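Local coordinates for protein aminopeptidase (PDB 5IB9) that probably removes amino acids from the N-termini of peptides as a zinc-dependent aminopeptidase of the M28 family, at residues L286-L300 and D347-F361. Sequence-based numbering, arbitrary orientation.
Sequences LSEDEIKRTIGMFQL and DHESFHALGIPAALF. With ZN (zinc ion), chain G.
Met297 lies across the Phe351 ring at about a right angle. With CG opposite the backbone N (chi1 -175°), its CG sits over one face, 4.0 Å from the Phe351 ring centroid, while SD approaches obliquely in a Met-aromatic contact. At the ring edge, Leu286 CD1 fits between Phe351, Leu354 and Ile356. After the Schellman motif at Gly355, Ile356 points into the hollow lined by Ile291 and Thr294, its CG2 meeting Thr294 CG2 at 3.6 Å. Beneath, strands 294-300 and 358-361 pair in parallel, ending with Phe361 N to Gln299 O (2.8 Å). The Phe298 and Phe361 rings, planes 15° apart, are offset and scarcely overlap, with Phe298 CD1 3.4 Å from Phe361 CE2. The Gln299 amide reaches over Asp347 CB; NE2 bonds to Ser346 OG and, weakly, to Asp347 OD2 (2.9 Å), whose other oxygen is held by Ser279. An alanine here would probably deprive Ser346 and Asp347 of this donor and open a gap between Leu360 CD1 and Asp347 CB. Helix 348-352 packs on the Met297/Gln299 face and helix 322-334 on the Phe298/Ala359 face, as in the alpha/beta sandwich of M28 peptidases, next to the active-site zincs, where Asp347 touches Glu272 and Leu360 the zinc ligand Asp301.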
loop_
_atom_site.group_PDB
_atom_site.type_symbol
_atom_site.label_atom_id
_atom_site.label_comp_id
_atom_site.label_asym_id
_atom_site.label_seq_id
_atom_site.Cartn_x
_atom_site.Cartn_y
_atom_site.Cartn_z
ATOM N N LEU A 286 2.839 -7.189 -8.552
ATOM C CA LEU A 286 3.095 -8.485 -9.169
ATOM C C LEU A 286 2.032 -9.538 -8.854
ATOM O O LEU A 286 1.565 -9.601 -7.702
ATOM C CB LEU A 286 4.469 -9.014 -8.723
ATOM C CG LEU A 286 5.642 -8.055 -9.088
ATOM C CD1 LEU A 286 6.947 -8.613 -8.534
ATOM C CD2 LEU A 286 5.658 -7.898 -10.686
ATOM N N SER A 287 1.714 -10.356 -9.863
ATOM C CA SER A 287 0.847 -11.493 -9.555
ATOM C C SER A 287 1.638 -12.613 -8.982
ATOM O O SER A 287 2.893 -12.631 -9.015
ATOM C CB SER A 287 0.229 -11.947 -10.827
ATOM O OG SER A 287 1.197 -12.567 -11.721
ATOM N N GLU A 288 0.918 -13.627 -8.431
ATOM C CA GLU A 288 1.599 -14.789 -7.889
ATOM C C GLU A 288 2.411 -15.517 -8.981
ATOM O O GLU A 288 3.507 -16.015 -8.679
ATOM C CB GLU A 288 0.580 -15.749 -7.182
ATOM C CG GLU A 288 0.123 -15.123 -5.878
ATOM C CD GLU A 288 -0.763 -16.031 -4.956
ATOM O OE1 GLU A 288 -1.233 -17.062 -5.436
ATOM O OE2 GLU A 288 -0.762 -15.746 -3.738
ATOM N N ASP A 289 1.867 -15.614 -10.219
ATOM C CA ASP A 289 2.609 -16.232 -11.316
ATOM C C ASP A 289 3.886 -15.415 -11.591
ATOM O O ASP A 289 4.955 -16.021 -11.751
ATOM C CB ASP A 289 1.728 -16.425 -12.532
ATOM C CG ASP A 289 2.422 -17.186 -13.650
ATOM O OD1 ASP A 289 2.786 -18.307 -13.331
ATOM O OD2 ASP A 289 2.588 -16.614 -14.775
ATOM N N GLU A 290 3.808 -14.092 -11.723
ATOM C CA GLU A 290 5.039 -13.264 -11.924
ATOM C C GLU A 290 6.014 -13.488 -10.839
ATOM O O GLU A 290 7.219 -13.646 -11.172
ATOM C CB GLU A 290 4.641 -11.796 -12.010
ATOM C CG GLU A 290 3.873 -11.485 -13.333
ATOM C CD GLU A 290 3.435 -10.056 -13.301
ATOM O OE1 GLU A 290 2.712 -9.575 -12.393
ATOM O OE2 GLU A 290 3.817 -9.255 -14.172
ATOM N N ILE A 291 5.600 -13.549 -9.562
ATOM C CA ILE A 291 6.555 -13.746 -8.517
ATOM C C ILE A 291 7.263 -15.115 -8.676
ATOM O O ILE A 291 8.538 -15.216 -8.553
ATOM C CB ILE A 291 5.846 -13.688 -7.168
ATOM C CG1 ILE A 291 5.387 -12.232 -6.938
ATOM C CG2 ILE A 291 6.786 -14.113 -5.965
ATOM C CD1 ILE A 291 4.386 -12.061 -5.797
ATOM N N LYS A 292 6.482 -16.184 -8.908
ATOM C CA LYS A 292 7.095 -17.544 -9.050
ATOM C C LYS A 292 8.054 -17.604 -10.245
ATOM O O LYS A 292 9.046 -18.412 -10.170
ATOM C CB LYS A 292 5.973 -18.593 -9.226
ATOM C CG LYS A 292 5.174 -18.742 -7.952
ATOM C CD LYS A 292 4.084 -19.833 -8.016
ATOM C CE LYS A 292 3.292 -19.832 -6.686
ATOM N NZ LYS A 292 1.856 -19.658 -7.058
ATOM N N ARG A 293 7.836 -16.801 -11.272
ATOM C CA ARG A 293 8.654 -16.923 -12.494
ATOM C C ARG A 293 9.849 -15.983 -12.423
ATOM O O ARG A 293 10.687 -16.030 -13.357
ATOM C CB ARG A 293 7.813 -16.527 -13.733
ATOM C CG ARG A 293 6.797 -17.572 -13.940
ATOM C CD ARG A 293 6.062 -17.348 -15.107
ATOM N NE ARG A 293 5.321 -16.117 -15.271
ATOM C CZ ARG A 293 5.531 -15.159 -16.188
ATOM N NH1 ARG A 293 6.557 -15.204 -16.989
ATOM N NH2 ARG A 293 4.649 -14.143 -16.338
ATOM N N THR A 294 9.963 -15.104 -11.408
ATOM C CA THR A 294 11.104 -14.163 -11.385
ATOM C C THR A 294 12.292 -14.850 -10.731
ATOM O O THR A 294 12.340 -15.153 -9.514
ATOM C CB THR A 294 10.660 -12.930 -10.568
ATOM O OG1 THR A 294 9.637 -12.244 -11.250
ATOM C CG2 THR A 294 11.906 -11.923 -10.608
ATOM N N ILE A 295 13.261 -15.161 -11.600
ATOM C CA ILE A 295 14.412 -15.928 -11.182
ATOM C C ILE A 295 15.527 -15.129 -10.540
ATOM O O ILE A 295 16.388 -15.689 -9.870
ATOM C CB ILE A 295 15.000 -16.796 -12.297
ATOM C CG1 ILE A 295 15.517 -15.885 -13.375
ATOM C CG2 ILE A 295 13.903 -17.847 -12.893
ATOM C CD1 ILE A 295 16.301 -16.766 -14.517
ATOM N N GLY A 296 15.420 -13.812 -10.663
ATOM C CA GLY A 296 16.423 -12.992 -10.003
ATOM C C GLY A 296 16.089 -11.496 -10.161
ATOM O O GLY A 296 15.516 -11.073 -11.185
ATOM N N MET A 297 16.498 -10.738 -9.162
ATOM C CA MET A 297 16.370 -9.296 -9.200
ATOM C C MET A 297 17.753 -8.761 -8.822
ATOM O O MET A 297 18.330 -9.078 -7.766
ATOM C CB MET A 297 15.275 -8.753 -8.212
ATOM C CG MET A 297 15.012 -7.206 -8.288
ATOM S SD MET A 297 16.160 -6.342 -7.250
ATOM C CE MET A 297 15.736 -4.685 -7.803
ATOM N N PHE A 298 18.325 -7.998 -9.765
ATOM C CA PHE A 298 19.651 -7.301 -9.648
ATOM C C PHE A 298 19.404 -5.866 -9.322
ATOM O O PHE A 298 18.834 -5.153 -10.109
ATOM C CB PHE A 298 20.430 -7.397 -10.939
ATOM C CG PHE A 298 20.816 -8.796 -11.354
ATOM C CD1 PHE A 298 22.208 -9.135 -11.355
ATOM C CD2 PHE A 298 19.891 -9.757 -11.777
ATOM C CE1 PHE A 298 22.598 -10.394 -11.753
ATOM C CE2 PHE A 298 20.313 -11.046 -12.176
ATOM C CZ PHE A 298 21.650 -11.360 -12.174
ATOM N N GLN A 299 19.800 -5.399 -8.146
ATOM C CA GLN A 299 19.701 -3.991 -7.749
ATOM C C GLN A 299 21.025 -3.231 -7.862
ATOM O O GLN A 299 22.053 -3.750 -7.399
ATOM C CB GLN A 299 19.184 -3.900 -6.312
ATOM C CG GLN A 299 19.212 -2.451 -5.768
ATOM C CD GLN A 299 18.144 -1.520 -6.410
ATOM O OE1 GLN A 299 17.363 -1.921 -7.221
ATOM N NE2 GLN A 299 18.060 -0.280 -5.963
ATOM N N LEU A 300 21.031 -2.142 -8.624
ATOM C CA LEU A 300 22.316 -1.368 -8.848
ATOM C C LEU A 300 22.162 -0.061 -8.081
ATOM O O LEU A 300 21.307 0.773 -8.378
ATOM C CB LEU A 300 22.364 -1.062 -10.368
ATOM C CG LEU A 300 22.426 -2.289 -11.316
ATOM C CD1 LEU A 300 22.070 -1.825 -12.662
ATOM C CD2 LEU A 300 23.973 -2.571 -11.399
ATOM N N ASP A 347 16.539 -1.296 -2.790
ATOM C CA ASP A 347 15.298 -1.889 -3.345
ATOM C C ASP A 347 15.316 -3.413 -3.485
ATOM O O ASP A 347 14.213 -3.979 -3.549
ATOM C CB ASP A 347 14.990 -1.249 -4.710
ATOM C CG ASP A 347 14.750 0.266 -4.582
ATOM O OD1 ASP A 347 13.829 0.655 -3.833
ATOM O OD2 ASP A 347 15.563 1.018 -5.204
ATOM N N HIS A 348 16.478 -4.060 -3.367
ATOM C CA HIS A 348 16.470 -5.540 -3.368
ATOM C C HIS A 348 15.672 -6.076 -2.193
ATOM O O HIS A 348 15.118 -7.173 -2.295
ATOM C CB HIS A 348 17.867 -6.124 -3.404
ATOM C CG HIS A 348 18.718 -5.689 -2.247
ATOM N ND1 HIS A 348 18.941 -4.356 -1.903
ATOM C CD2 HIS A 348 19.435 -6.456 -1.401
ATOM C CE1 HIS A 348 19.742 -4.349 -0.818
ATOM N NE2 HIS A 348 20.073 -5.612 -0.526
ATOM N N GLU A 349 15.580 -5.329 -1.090
ATOM C CA GLU A 349 14.779 -5.777 0.081
ATOM C C GLU A 349 13.319 -5.966 -0.255
ATOM O O GLU A 349 12.643 -6.780 0.380
ATOM C CB GLU A 349 14.910 -4.723 1.140
ATOM C CG GLU A 349 14.448 -5.211 2.551
ATOM C CD GLU A 349 14.937 -4.216 3.615
ATOM O OE1 GLU A 349 16.154 -3.874 3.719
ATOM O OE2 GLU A 349 14.093 -3.746 4.333
ATOM N N SER A 350 12.820 -5.240 -1.248
ATOM C CA SER A 350 11.401 -5.403 -1.629
ATOM C C SER A 350 11.058 -6.671 -2.348
ATOM O O SER A 350 9.915 -7.137 -2.300
ATOM C CB SER A 350 11.024 -4.151 -2.445
ATOM O OG SER A 350 11.249 -2.963 -1.640
ATOM N N PHE A 351 12.091 -7.173 -3.015
ATOM C CA PHE A 351 11.924 -8.439 -3.790
ATOM C C PHE A 351 12.307 -9.597 -2.892
ATOM O O PHE A 351 11.630 -10.630 -2.981
ATOM C CB PHE A 351 12.706 -8.331 -5.118
ATOM C CG PHE A 351 12.196 -7.211 -5.938
ATOM C CD1 PHE A 351 11.016 -7.374 -6.685
ATOM C CD2 PHE A 351 12.718 -5.915 -5.819
ATOM C CE1 PHE A 351 10.414 -6.276 -7.355
ATOM C CE2 PHE A 351 12.147 -4.832 -6.505
ATOM C CZ PHE A 351 10.978 -5.027 -7.283
ATOM N N HIS A 352 13.359 -9.512 -2.093
ATOM C CA HIS A 352 13.618 -10.561 -1.117
ATOM C C HIS A 352 12.355 -10.823 -0.263
ATOM O O HIS A 352 12.064 -12.010 0.042
ATOM C CB HIS A 352 14.788 -10.130 -0.288
ATOM C CG HIS A 352 15.081 -11.101 0.783
ATOM N ND1 HIS A 352 15.929 -12.165 0.572
ATOM C CD2 HIS A 352 14.671 -11.148 2.069
ATOM C CE1 HIS A 352 16.014 -12.865 1.698
ATOM N NE2 HIS A 352 15.196 -12.325 2.585
ATOM N N ALA A 353 11.580 -9.821 -0.001
ATOM C CA ALA A 353 10.429 -9.952 0.898
ATOM C C ALA A 353 9.415 -10.853 0.232
ATOM O O ALA A 353 8.611 -11.507 0.917
ATOM C CB ALA A 353 9.838 -8.626 1.142
ATOM N N LEU A 354 9.390 -10.950 -1.100
ATOM C CA LEU A 354 8.488 -11.871 -1.818
ATOM C C LEU A 354 9.044 -13.259 -2.054
ATOM O O LEU A 354 8.367 -14.043 -2.720
ATOM C CB LEU A 354 8.118 -11.208 -3.141
ATOM C CG LEU A 354 7.267 -9.938 -3.059
ATOM C CD1 LEU A 354 6.936 -9.608 -4.515
ATOM C CD2 LEU A 354 5.974 -10.196 -2.283
ATOM N N GLY A 355 10.260 -13.555 -1.542
ATOM C CA GLY A 355 10.858 -14.842 -1.906
ATOM C C GLY A 355 11.685 -14.843 -3.170
ATOM O O GLY A 355 12.170 -15.886 -3.565
ATOM N N ILE A 356 11.866 -13.672 -3.822
ATOM C CA ILE A 356 12.568 -13.680 -5.100
ATOM C C ILE A 356 14.066 -13.528 -4.788
ATOM O O ILE A 356 14.438 -12.707 -3.972
ATOM C CB ILE A 356 12.113 -12.462 -5.858
ATOM C CG1 ILE A 356 10.644 -12.613 -6.264
ATOM C CG2 ILE A 356 12.987 -12.276 -7.170
ATOM C CD1 ILE A 356 9.959 -11.350 -6.908
ATOM N N PRO A 357 14.904 -14.364 -5.428
ATOM C CA PRO A 357 16.376 -14.186 -5.220
ATOM C C PRO A 357 16.829 -12.753 -5.586
ATOM O O PRO A 357 16.473 -12.319 -6.682
ATOM C CB PRO A 357 17.024 -15.258 -6.159
ATOM C CG PRO A 357 15.901 -16.297 -6.471
ATOM C CD PRO A 357 14.607 -15.386 -6.452
ATOM N N ALA A 358 17.556 -12.015 -4.781
ATOM C CA ALA A 358 17.776 -10.608 -5.078
ATOM C C ALA A 358 19.120 -10.278 -4.492
ATOM O O ALA A 358 19.504 -10.860 -3.414
ATOM C CB ALA A 358 16.660 -9.710 -4.409
ATOM N N ALA A 359 19.869 -9.355 -5.093
ATOM C CA ALA A 359 21.100 -8.884 -4.492
ATOM C C ALA A 359 21.340 -7.467 -4.951
ATOM O O ALA A 359 21.007 -7.121 -6.145
ATOM C CB ALA A 359 22.290 -9.781 -5.005
ATOM N N LEU A 360 22.026 -6.723 -4.114
ATOM C CA LEU A 360 22.510 -5.345 -4.376
ATOM C C LEU A 360 23.935 -5.438 -4.806
ATOM O O LEU A 360 24.804 -6.092 -4.146
ATOM C CB LEU A 360 22.358 -4.573 -3.076
ATOM C CG LEU A 360 23.162 -3.278 -3.063
ATOM C CD1 LEU A 360 22.714 -2.217 -4.142
ATOM C CD2 LEU A 360 23.062 -2.598 -1.611
ATOM N N PHE A 361 24.214 -4.765 -5.896
ATOM C CA PHE A 361 25.623 -4.529 -6.427
ATOM C C PHE A 361 26.034 -3.103 -6.124
ATOM O O PHE A 361 25.293 -2.183 -6.497
ATOM C CB PHE A 361 25.690 -4.789 -7.966
ATOM C CG PHE A 361 25.432 -6.236 -8.318
ATOM C CD1 PHE A 361 26.500 -7.039 -8.675
ATOM C CD2 PHE A 361 24.160 -6.807 -8.242
ATOM C CE1 PHE A 361 26.341 -8.416 -8.980
ATOM C CE2 PHE A 361 23.993 -8.212 -8.551
ATOM C CZ PHE A 361 25.065 -8.994 -8.880
HETATM ZN ZN ZN G . -1.820 -16.620 -2.430
HETATM O O HOH W 1 -2.055 -18.518 -2.788
HETATM O O HOH W 2 -1.365 -16.771 0.032
HETATM O O HOH W 3 -0.571 -16.575 -0.905
HETATM O O HOH W 4 -2.116 -18.117 -1.012
#